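Local coordinates for protein 3-hydroxyacyl-CoA dehydrogenase (Burkholderia thailandensis, PDB 4XGN) that binds NAD in a Rossmann-type short-chain dehydrogenase fold and probably catalyses the NAD-dependent oxidation of 3-hydroxyacyl-CoA to 3-ketoacyl-CoA, at residues M9-N14 with L234-F239; V15-G20 with Q73-A78; G28-L33 with G38-A43; T84-V89 with E138-G143. One frame throughout, in Å; residues are numbered along the deposited sequence.

Interaction 1 of 4, residues M9-N14 with L234-F239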
# COMPACT_ATOMS: atom_id res chain seq x y z
N MET A 9 18.22 13.24 18.31
CA MET A 9 19.48 12.52 18.49
C MET A 9 20.56 13.34 17.80
O MET A 9 20.32 13.89 16.71
CB MET A 9 19.39 11.09 17.90
CG MET A 9 20.44 10.11 18.42
SD MET A 9 20.11 8.44 17.78
CE MET A 9 20.67 8.69 16.08
N GLU A 10 21.72 13.45 18.48
CA GLU A 10 22.93 14.13 17.99
C GLU A 10 23.72 13.26 17.02
O GLU A 10 24.04 12.12 17.35
CB GLU A 10 23.87 14.44 19.17
N ILE A 11 24.01 13.77 15.83
CA ILE A 11 24.97 13.13 14.93
C ILE A 11 26.41 13.39 15.39
O ILE A 11 27.22 12.49 15.38
CB ILE A 11 24.76 13.61 13.48
CG1 ILE A 11 23.42 13.06 12.97
CG2 ILE A 11 25.93 13.16 12.58
CD1 ILE A 11 22.97 13.72 11.70
N ARG A 12 26.70 14.61 15.85
CA ARG A 12 28.06 14.98 16.23
C ARG A 12 28.69 14.05 17.28
O ARG A 12 28.08 13.80 18.32
CB ARG A 12 28.07 16.41 16.75
CG ARG A 12 29.42 16.95 17.15
CD ARG A 12 29.38 18.48 17.16
NE ARG A 12 29.18 18.99 15.80
CZ ARG A 12 30.10 19.04 14.83
NH1 ARG A 12 31.35 18.64 15.02
NH2 ARG A 12 29.76 19.52 13.64
N ASP A 13 29.89 13.55 16.97
CA ASP A 13 30.70 12.68 17.82
C ASP A 13 30.15 11.29 18.07
O ASP A 13 30.80 10.51 18.76
CB ASP A 13 31.05 13.37 19.17
CG ASP A 13 31.83 14.67 19.00
OD1 ASP A 13 32.81 14.69 18.19
OD2 ASP A 13 31.47 15.64 19.71
N ASN A 14 29.03 10.91 17.44
CA ASN A 14 28.51 9.55 17.54
C ASN A 14 28.92 8.80 16.30
O ASN A 14 29.35 9.42 15.30
CB ASN A 14 26.98 9.53 17.71
CG ASN A 14 26.56 9.90 19.13
OD1 ASN A 14 27.13 9.38 20.10
ND2 ASN A 14 25.63 10.82 19.25
N LEU A 234 17.67 12.74 3.59
CA LEU A 234 16.57 12.03 4.19
C LEU A 234 17.04 11.11 5.31
O LEU A 234 16.37 10.96 6.33
CB LEU A 234 15.77 11.24 3.14
CG LEU A 234 14.50 10.52 3.62
CD1 LEU A 234 13.55 11.43 4.35
CD2 LEU A 234 13.88 9.82 2.43
N VAL A 235 18.19 10.48 5.14
CA VAL A 235 18.75 9.68 6.23
C VAL A 235 18.89 10.58 7.51
O VAL A 235 18.56 10.17 8.62
CB VAL A 235 20.14 9.06 5.87
CG1 VAL A 235 20.80 8.41 7.09
CG2 VAL A 235 20.02 8.04 4.76
N ARG A 236 19.48 11.75 7.35
CA ARG A 236 19.66 12.65 8.51
C ARG A 236 18.34 13.00 9.16
O ARG A 236 18.21 13.00 10.37
CB ARG A 236 20.38 13.92 8.05
CG ARG A 236 20.46 14.99 9.10
CD ARG A 236 21.45 16.08 8.80
NE ARG A 236 21.59 16.88 10.00
CZ ARG A 236 22.52 17.81 10.20
NH1 ARG A 236 23.35 18.15 9.22
NH2 ARG A 236 22.60 18.44 11.37
N GLN A 237 17.31 13.26 8.35
CA GLN A 237 15.97 13.57 8.92
C GLN A 237 15.44 12.40 9.75
O GLN A 237 14.87 12.59 10.82
CB GLN A 237 14.99 13.98 7.83
CG GLN A 237 13.51 14.00 8.26
CD GLN A 237 13.13 15.09 9.25
OE1 GLN A 237 12.03 15.03 9.83
NE2 GLN A 237 14.02 16.07 9.47
N ILE A 238 15.60 11.18 9.24
CA ILE A 238 15.22 10.02 9.99
C ILE A 238 15.97 9.89 11.31
O ILE A 238 15.36 9.63 12.34
CB ILE A 238 15.36 8.73 9.16
CG1 ILE A 238 14.36 8.72 8.01
CG2 ILE A 238 15.29 7.50 10.10
CD1 ILE A 238 14.67 7.73 6.91
N PHE A 239 17.29 10.09 11.30
CA PHE A 239 18.03 10.15 12.55
C PHE A 239 17.54 11.21 13.50
O PHE A 239 17.41 10.91 14.67
CB PHE A 239 19.55 10.31 12.30
CG PHE A 239 20.23 9.09 11.71
CD1 PHE A 239 19.86 7.81 12.05
CD2 PHE A 239 21.33 9.25 10.86
CE1 PHE A 239 20.53 6.70 11.51
CE2 PHE A 239 22.00 8.16 10.32
CZ PHE A 239 21.59 6.89 10.63
O HOH W 1 16.04 11.72 17.05
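F239, I11 and M9 bury the most surface where the loop ahead of strand 15-19 meets helix 228-240. The M9 side chain leaves the backbone with CG anti to N (chi1 -161°) and then bends at chi3, a path that brings its methyl CE obliquely to the F239 ring, 4.2 Å from CD1. Its CB lies 3.8 Å from F239 O. That carbonyl also receives a hydrogen bond from a water, which in turn accepts one from M9 N at 2.9 Å, so a single water bridges the two backbones beside the apolar contact.

One helical turn earlier, the methyl I11 CD1 rests on the aliphatic part of R236, 3.8 Å from CG and equally close to NE, the two side chains crossing at about a right angle. The extended R236 chain carries its guanidinium on to a salt bridge with E240. On the loop side, N14 ND2 donates to E10 O (2.8 Å), spanning the type II turn I11-N14. F239 also packs on F16 and V89 of strands 15-19 and 85-90, which places helix 228-240 on that face of the sheet. The loop leading into strand 15-19 packs against this helix, in the layered architecture of a Rossmann fold.

Interaction 2 of 4, residues V15-G20 with Q73-A78. With NAD (nicotinamide-adenine-dinucleotide), chain I.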
# COMPACT_ATOMS: atom_id res chain seq x y z
N VAL A 15 28.77 7.48 16.36
CA VAL A 15 29.23 6.61 15.28
C VAL A 15 28.11 6.06 14.42
O VAL A 15 27.08 5.64 14.93
CB VAL A 15 30.10 5.46 15.84
CG1 VAL A 15 30.55 4.48 14.74
CG2 VAL A 15 31.32 6.04 16.54
N PHE A 16 28.37 6.05 13.10
CA PHE A 16 27.41 5.55 12.09
C PHE A 16 28.09 4.56 11.20
O PHE A 16 29.12 4.87 10.59
CB PHE A 16 26.86 6.71 11.26
CG PHE A 16 26.17 7.69 12.10
CD1 PHE A 16 26.91 8.66 12.77
CD2 PHE A 16 24.81 7.54 12.40
CE1 PHE A 16 26.30 9.52 13.65
CE2 PHE A 16 24.20 8.42 13.29
CZ PHE A 16 24.95 9.41 13.89
N LEU A 17 27.49 3.37 11.14
CA LEU A 17 27.99 2.23 10.35
C LEU A 17 27.19 2.24 9.07
O LEU A 17 25.95 2.25 9.12
CB LEU A 17 27.82 0.93 11.11
CG LEU A 17 28.13 -0.36 10.32
CD1 LEU A 17 29.56 -0.39 9.80
CD2 LEU A 17 27.89 -1.56 11.24
N ILE A 18 27.91 2.31 7.95
CA ILE A 18 27.30 2.49 6.65
C ILE A 18 27.80 1.35 5.75
O ILE A 18 28.97 1.34 5.35
CB ILE A 18 27.63 3.82 6.02
CG1 ILE A 18 27.28 5.00 6.96
CG2 ILE A 18 26.90 3.98 4.69
CD1 ILE A 18 27.73 6.35 6.45
N THR A 19 26.88 0.48 5.34
CA THR A 19 27.20 -0.60 4.41
C THR A 19 27.06 -0.06 3.00
O THR A 19 26.23 0.82 2.74
CB THR A 19 26.38 -1.87 4.58
OG1 THR A 19 25.09 -1.69 4.01
CG2 THR A 19 26.35 -2.34 6.03
N GLY A 20 27.85 -0.60 2.07
CA GLY A 20 27.95 -0.01 0.75
C GLY A 20 28.55 1.39 0.79
O GLY A 20 28.41 2.16 -0.14
N GLN A 73 29.94 -8.92 12.18
CA GLN A 73 30.50 -8.81 13.54
C GLN A 73 31.70 -7.89 13.59
O GLN A 73 31.80 -7.05 14.47
CB GLN A 73 30.82 -10.18 14.13
CG GLN A 73 29.58 -11.03 14.41
CD GLN A 73 29.88 -12.48 14.74
OE1 GLN A 73 30.90 -13.07 14.33
NE2 GLN A 73 28.96 -13.09 15.46
N ALA A 74 32.60 -8.03 12.62
CA ALA A 74 33.78 -7.16 12.55
C ALA A 74 33.41 -5.71 12.34
O ALA A 74 33.97 -4.84 13.03
CB ALA A 74 34.73 -7.65 11.45
N ALA A 75 32.39 -5.46 11.50
CA ALA A 75 32.03 -4.10 11.15
C ALA A 75 31.40 -3.46 12.37
O ALA A 75 31.74 -2.32 12.71
CB ALA A 75 31.10 -4.04 9.94
N VAL A 76 30.51 -4.19 13.05
CA VAL A 76 29.92 -3.66 14.28
C VAL A 76 30.95 -3.45 15.40
O VAL A 76 30.84 -2.45 16.13
CB VAL A 76 28.69 -4.49 14.73
CG1 VAL A 76 28.14 -4.04 16.08
CG2 VAL A 76 27.66 -4.42 13.66
N ALA A 77 31.92 -4.34 15.51
CA ALA A 77 32.99 -4.20 16.48
C ALA A 77 33.82 -2.96 16.26
O ALA A 77 34.15 -2.23 17.22
CB ALA A 77 33.87 -5.42 16.51
N ALA A 78 34.18 -2.71 15.01
CA ALA A 78 34.92 -1.52 14.65
C ALA A 78 34.14 -0.26 15.04
O ALA A 78 34.70 0.67 15.59
CB ALA A 78 35.24 -1.50 13.18
PA NAD I . 26.66 1.50 -5.79
O1A NAD I . 26.91 0.33 -6.68
O2A NAD I . 27.29 2.80 -6.15
O5B NAD I . 27.04 1.15 -4.27
C5B NAD I . 26.74 -0.11 -3.71
C4B NAD I . 27.89 -0.51 -2.76
O4B NAD I . 27.49 -1.71 -2.31
C3B NAD I . 29.21 -0.75 -3.52
O3B NAD I . 30.27 0.04 -3.08
C2B NAD I . 29.36 -2.26 -3.32
O2B NAD I . 30.77 -2.68 -3.45
C1B NAD I . 28.75 -2.55 -2.18
N9A NAD I . 28.33 -3.92 -2.08
C8A NAD I . 27.76 -4.72 -3.03
N7A NAD I . 27.60 -5.99 -2.53
C5A NAD I . 28.05 -5.91 -1.28
C6A NAD I . 28.12 -6.86 -0.30
N6A NAD I . 27.77 -8.25 -0.37
N1A NAD I . 28.62 -6.53 0.90
C2A NAD I . 29.06 -5.26 1.16
N3A NAD I . 28.98 -4.30 0.19
C4A NAD I . 28.49 -4.67 -1.01
O3 NAD I . 25.06 1.62 -5.90
PN NAD I . 24.13 2.64 -5.04
O1N NAD I . 23.28 3.35 -6.05
O2N NAD I . 24.87 3.56 -4.09
O5D NAD I . 23.19 1.62 -4.20
C5D NAD I . 22.93 1.80 -2.81
C4D NAD I . 21.65 1.19 -2.39
O4D NAD I . 20.67 1.92 -2.99
C3D NAD I . 21.49 -0.27 -2.90
O3D NAD I . 20.84 -1.05 -1.99
C2D NAD I . 20.64 -0.01 -4.17
O2D NAD I . 19.94 -1.26 -4.61
C1D NAD I . 19.78 0.92 -3.79
N1N NAD I . 19.12 1.73 -4.80
C2N NAD I . 19.79 2.45 -5.76
C3N NAD I . 19.13 3.21 -6.71
C7N NAD I . 19.83 3.96 -7.81
O7N NAD I . 19.17 4.40 -8.73
N7N NAD I . 21.23 4.18 -7.75
C4N NAD I . 17.72 3.26 -6.65
C5N NAD I . 17.05 2.59 -5.67
C6N NAD I . 17.74 1.83 -4.74
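L17 spreads its two methyls over helix 69-82, CD1 against A75 and CD2 against V76. The distance from L17 CD1 to A75 CB is 4.0 Å, while L17 CD2 comes to 3.8 Å from V76 CG2. With CG anti to the backbone N (chi1 172°), the leucine fork reaches from the strand toward the helix, and each prong finds a different residue of the same turn. V76 meets it with the CG2 branch, the one lying beside its own backbone N, and the L17 and V76 side chains cross at about a right angle.

No hydrogen bond joins the two segments; the contact is wholly apolar, and its three touching residues are buried. The CB of A75 is directed at the strand, whereas V76 points more to the flank, where V129 and A133 of helix 109-135 also touch it. M126 of that helix packs on L17, as do V41 and A43 of the neighbouring strand, so the leucine is enclosed between the sheet and two helices.

Strand 15-19 then runs into G20, whose CA lies 3.5 Å from O4B of the adenosine ribose of NAD. A parallel strand with helices packed on its sheet, whose C-terminal end leads into a glycine at the dinucleotide, is characteristic of the Rossmann fold of short-chain dehydrogenases.

Interaction 3 of 4, residues G28-L33 with G38-A43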
# COMPACT_ATOMS: atom_id res chain seq x y z
N GLY A 28 27.69 9.05 -0.19
CA GLY A 28 27.07 10.35 0.01
C GLY A 28 26.56 10.52 1.43
O GLY A 28 26.70 11.60 2.04
N THR A 29 26.02 9.43 1.98
CA THR A 29 25.58 9.40 3.37
C THR A 29 26.74 9.64 4.34
O THR A 29 26.64 10.44 5.27
CB THR A 29 24.84 8.09 3.70
OG1 THR A 29 23.69 7.98 2.84
CG2 THR A 29 24.32 8.10 5.13
N ALA A 30 27.82 8.92 4.10
CA ALA A 30 29.04 9.04 4.88
C ALA A 30 29.54 10.47 4.91
O ALA A 30 29.91 10.97 5.97
CB ALA A 30 30.12 8.09 4.34
N ARG A 31 29.55 11.12 3.76
CA ARG A 31 30.02 12.48 3.64
C ARG A 31 29.16 13.41 4.47
O ARG A 31 29.69 14.23 5.24
CB ARG A 31 30.07 12.95 2.20
CG ARG A 31 31.09 12.25 1.34
CD ARG A 31 31.03 12.80 -0.08
NE ARG A 31 31.89 12.03 -0.95
CZ ARG A 31 33.20 12.14 -1.03
NH1 ARG A 31 33.88 13.01 -0.28
NH2 ARG A 31 33.83 11.35 -1.88
N LEU A 32 27.85 13.29 4.32
CA LEU A 32 26.95 14.21 4.97
C LEU A 32 27.01 14.05 6.48
O LEU A 32 27.02 15.06 7.19
CB LEU A 32 25.50 14.06 4.45
CG LEU A 32 24.47 15.02 5.05
CD1 LEU A 32 23.33 15.24 4.07
CD2 LEU A 32 23.77 14.47 6.29
N LEU A 33 27.05 12.80 6.96
CA LEU A 33 27.12 12.51 8.39
C LEU A 33 28.42 12.99 8.99
O LEU A 33 28.43 13.55 10.11
CB LEU A 33 26.89 11.04 8.69
CG LEU A 33 25.46 10.56 8.38
CD1 LEU A 33 25.33 9.06 8.57
CD2 LEU A 33 24.38 11.26 9.21
N GLY A 38 29.56 13.46 12.72
CA GLY A 38 29.54 12.03 13.02
C GLY A 38 30.84 11.38 12.57
O GLY A 38 31.59 11.95 11.78
N LYS A 39 31.10 10.20 13.14
CA LYS A 39 32.24 9.38 12.82
C LYS A 39 31.73 8.16 12.10
O LYS A 39 30.81 7.52 12.59
CB LYS A 39 32.95 8.95 14.10
CG LYS A 39 33.42 10.14 14.94
CD LYS A 39 33.80 9.70 16.35
CE LYS A 39 34.12 10.86 17.24
NZ LYS A 39 33.78 10.54 18.67
N VAL A 40 32.27 7.87 10.94
CA VAL A 40 31.72 6.77 10.12
C VAL A 40 32.62 5.53 10.12
O VAL A 40 33.86 5.60 10.16
CB VAL A 40 31.42 7.21 8.69
CG1 VAL A 40 30.41 8.34 8.67
CG2 VAL A 40 32.69 7.52 7.90
N VAL A 41 31.97 4.38 10.12
CA VAL A 41 32.57 3.14 9.72
C VAL A 41 31.93 2.73 8.40
O VAL A 41 30.69 2.60 8.34
CB VAL A 41 32.32 2.02 10.74
CG1 VAL A 41 32.91 0.68 10.26
CG2 VAL A 41 32.90 2.43 12.10
N LEU A 42 32.78 2.53 7.38
CA LEU A 42 32.33 2.11 6.07
C LEU A 42 32.58 0.65 5.94
O LEU A 42 33.70 0.19 6.07
CB LEU A 42 33.06 2.87 4.96
CG LEU A 42 33.16 4.38 5.17
CD1 LEU A 42 33.94 5.04 4.02
CD2 LEU A 42 31.78 4.95 5.26
N ALA A 43 31.51 -0.09 5.60
CA ALA A 43 31.55 -1.54 5.41
C ALA A 43 31.23 -1.86 3.94
O ALA A 43 30.17 -1.51 3.45
CB ALA A 43 30.57 -2.20 6.36
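At V40, a chi1 of -60° sets CG1 anti to the carbonyl carbon and points this methyl at helix 24-35; at L42, CG takes the same anti placement (chi1 -46°), and its CD2 is brought back to the helix although its CB sets off at an angle to it. Both meet A30. V40 CG1 lies 3.8 Å from A30 O and 4.3 Å from A30 CB, and L42 CD2 closes to 3.7 Å of A30 CB. The small alanine thus sits over the strand with V40 CG1 and L42 CD2 both against it. One turn on, L33 CB touches V40 CG1 at a looser 4.4 Å.

The axes of helix segment 28-33 and strand segment 39-43 approach to 8.3 Å and run nearly antiparallel (162°), as expected within the beta-alpha-beta unit of strand 15-19, helix 24-35 and strand 39-44. Just before the strand, G38 N donates to L33 O over 2.8 Å. Having no side chain, G38 lets the chain pass close to this carbonyl. Around the pair, I18 and F16 of strand 15-19 and L53 and A54 of helix 47-57 extend the apolar layer.

Chemically, the contact divides in two: apolar contacts of A30 and L33 join helix to strand, while one backbone hydrogen bond ties L33, near the helix end, to the chain entering the strand, giving its carbonyl a partner.

Interaction 4 of 4, residues T84-V89 with E138-G143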
# COMPACT_ATOMS: atom_id res chain seq x y z
N THR A 84 30.23 5.55 20.28
CA THR A 84 28.90 5.04 20.57
C THR A 84 28.14 4.89 19.25
O THR A 84 27.91 5.87 18.54
CB THR A 84 28.13 5.95 21.54
OG1 THR A 84 28.90 6.03 22.74
CG2 THR A 84 26.74 5.36 21.87
N LEU A 85 27.80 3.66 18.92
CA LEU A 85 27.16 3.35 17.63
C LEU A 85 25.71 3.79 17.76
O LEU A 85 24.99 3.19 18.55
CB LEU A 85 27.25 1.88 17.35
CG LEU A 85 26.44 1.33 16.15
CD1 LEU A 85 26.85 2.01 14.84
CD2 LEU A 85 26.53 -0.19 16.07
N ARG A 86 25.31 4.85 17.05
CA ARG A 86 23.91 5.34 17.10
C ARG A 86 23.13 5.09 15.84
O ARG A 86 21.89 5.22 15.88
CB ARG A 86 23.83 6.85 17.40
CG ARG A 86 24.23 7.22 18.79
CD ARG A 86 23.30 6.61 19.85
NE ARG A 86 23.59 7.26 21.14
CZ ARG A 86 23.24 6.79 22.33
NH1 ARG A 86 22.57 5.64 22.48
NH2 ARG A 86 23.60 7.48 23.40
N GLY A 87 23.80 4.74 14.73
CA GLY A 87 23.07 4.49 13.49
C GLY A 87 23.71 3.49 12.59
O GLY A 87 24.95 3.41 12.53
N LEU A 88 22.85 2.73 11.91
CA LEU A 88 23.24 1.82 10.84
C LEU A 88 22.47 2.24 9.58
O LEU A 88 21.25 2.52 9.65
CB LEU A 88 22.88 0.37 11.16
CG LEU A 88 22.93 -0.65 10.02
CD1 LEU A 88 24.37 -0.86 9.61
CD2 LEU A 88 22.33 -1.99 10.43
N VAL A 89 23.18 2.37 8.46
CA VAL A 89 22.60 2.66 7.18
C VAL A 89 22.98 1.56 6.24
O VAL A 89 24.19 1.39 5.95
CB VAL A 89 23.04 4.03 6.65
CG1 VAL A 89 22.31 4.36 5.38
CG2 VAL A 89 22.79 5.11 7.72
N GLU A 138 23.37 3.10 26.46
CA GLU A 138 22.48 3.95 27.22
C GLU A 138 21.64 4.79 26.26
O GLU A 138 22.14 5.22 25.23
CB GLU A 138 23.30 4.84 28.15
CG GLU A 138 24.04 4.04 29.21
CD GLU A 138 23.10 3.26 30.12
OE1 GLU A 138 22.07 3.83 30.60
OE2 GLU A 138 23.41 2.07 30.38
N PRO A 139 20.34 5.01 26.57
CA PRO A 139 19.57 5.89 25.70
C PRO A 139 20.14 7.30 25.55
O PRO A 139 20.66 7.87 26.52
CB PRO A 139 18.18 5.92 26.37
CG PRO A 139 18.09 4.65 27.13
CD PRO A 139 19.49 4.41 27.62
N ALA A 140 20.06 7.86 24.35
CA ALA A 140 20.25 9.28 24.12
C ALA A 140 19.16 10.11 24.88
O ALA A 140 18.19 9.55 25.36
CB ALA A 140 20.17 9.57 22.63
N PRO A 141 19.34 11.44 24.97
CA PRO A 141 18.35 12.22 25.73
C PRO A 141 16.93 12.16 25.17
O PRO A 141 15.96 12.25 25.95
CB PRO A 141 18.94 13.65 25.72
CG PRO A 141 20.42 13.43 25.61
CD PRO A 141 20.59 12.20 24.74
N THR A 142 16.80 11.95 23.85
CA THR A 142 15.50 11.79 23.19
C THR A 142 14.92 10.41 23.38
O THR A 142 13.74 10.19 23.12
CB THR A 142 15.59 12.13 21.69
OG1 THR A 142 16.82 11.63 21.15
CG2 THR A 142 15.51 13.64 21.48
N GLY A 143 15.74 9.48 23.82
CA GLY A 143 15.26 8.20 24.30
C GLY A 143 15.82 7.09 23.47
O GLY A 143 15.77 5.95 23.91
O HOH W 2 23.50 8.64 26.36
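R86 grips the backbone carbonyl of E138 with both terminal nitrogens, end-on and to the one oxygen. This joins strand 85-90, a central strand of the parallel sheet of the Rossmann fold, to the loop between helix 109-135 and strand 146-151. NH1 makes the shorter and straighter bond, 2.8 Å to E138 O with an N-H...O angle of 162°, whereas NH2 reaches the same oxygen at 3.3 Å and 135°. The acceptor lies in the guanidinium plane, so the pair of bonds fixes how that flat group is rotated. NH1 has a second acceptor in R145 O, on the approach to strand 146-151. A water accepts a weak bond from NH2 and donates to P139 O, adding a second link to the same loop.

The first torsion sets CG beside the backbone N, and a bend at chi2 (-63°) turns the chain to the loop although CB does not point there. Both faces of the guanidinium are then covered. T84 CG2 lies 3.7 Å above the centre of the R86 guanidinium; on the opposite face, A140 CB sits toward the rim. Within the loop, a type I turn from A140 to G143 is closed by a backbone bond. A140 N lies over the same face as its CB, 3.7 Å from R86 NH2, and A140 CB is 4.1 Å from that nitrogen.

All four contacts involve the parallel sheet, its covering helices or the loops beside it. Interactions 2, 3 and 4 use strands 15-19, 39-44 and 85-90 respectively, with 15-19 between the other two in the sheet, and interaction 1 lies at the loop leading into strand 15-19. Along the chain, interaction 1 closes a loop enclosing the other three; interaction 3 is nested inside interaction 2, which ends before interaction 4 opens. The centres of interactions 1 and 4 are about 9 Å apart, those of interactions 1 and 2 about 16 Å. Helices 24-35 and 228-240 cover one face of the sheet and helix 69-82 the other, making the layered scaffold that carries the NAD site at the end of strand 15-19.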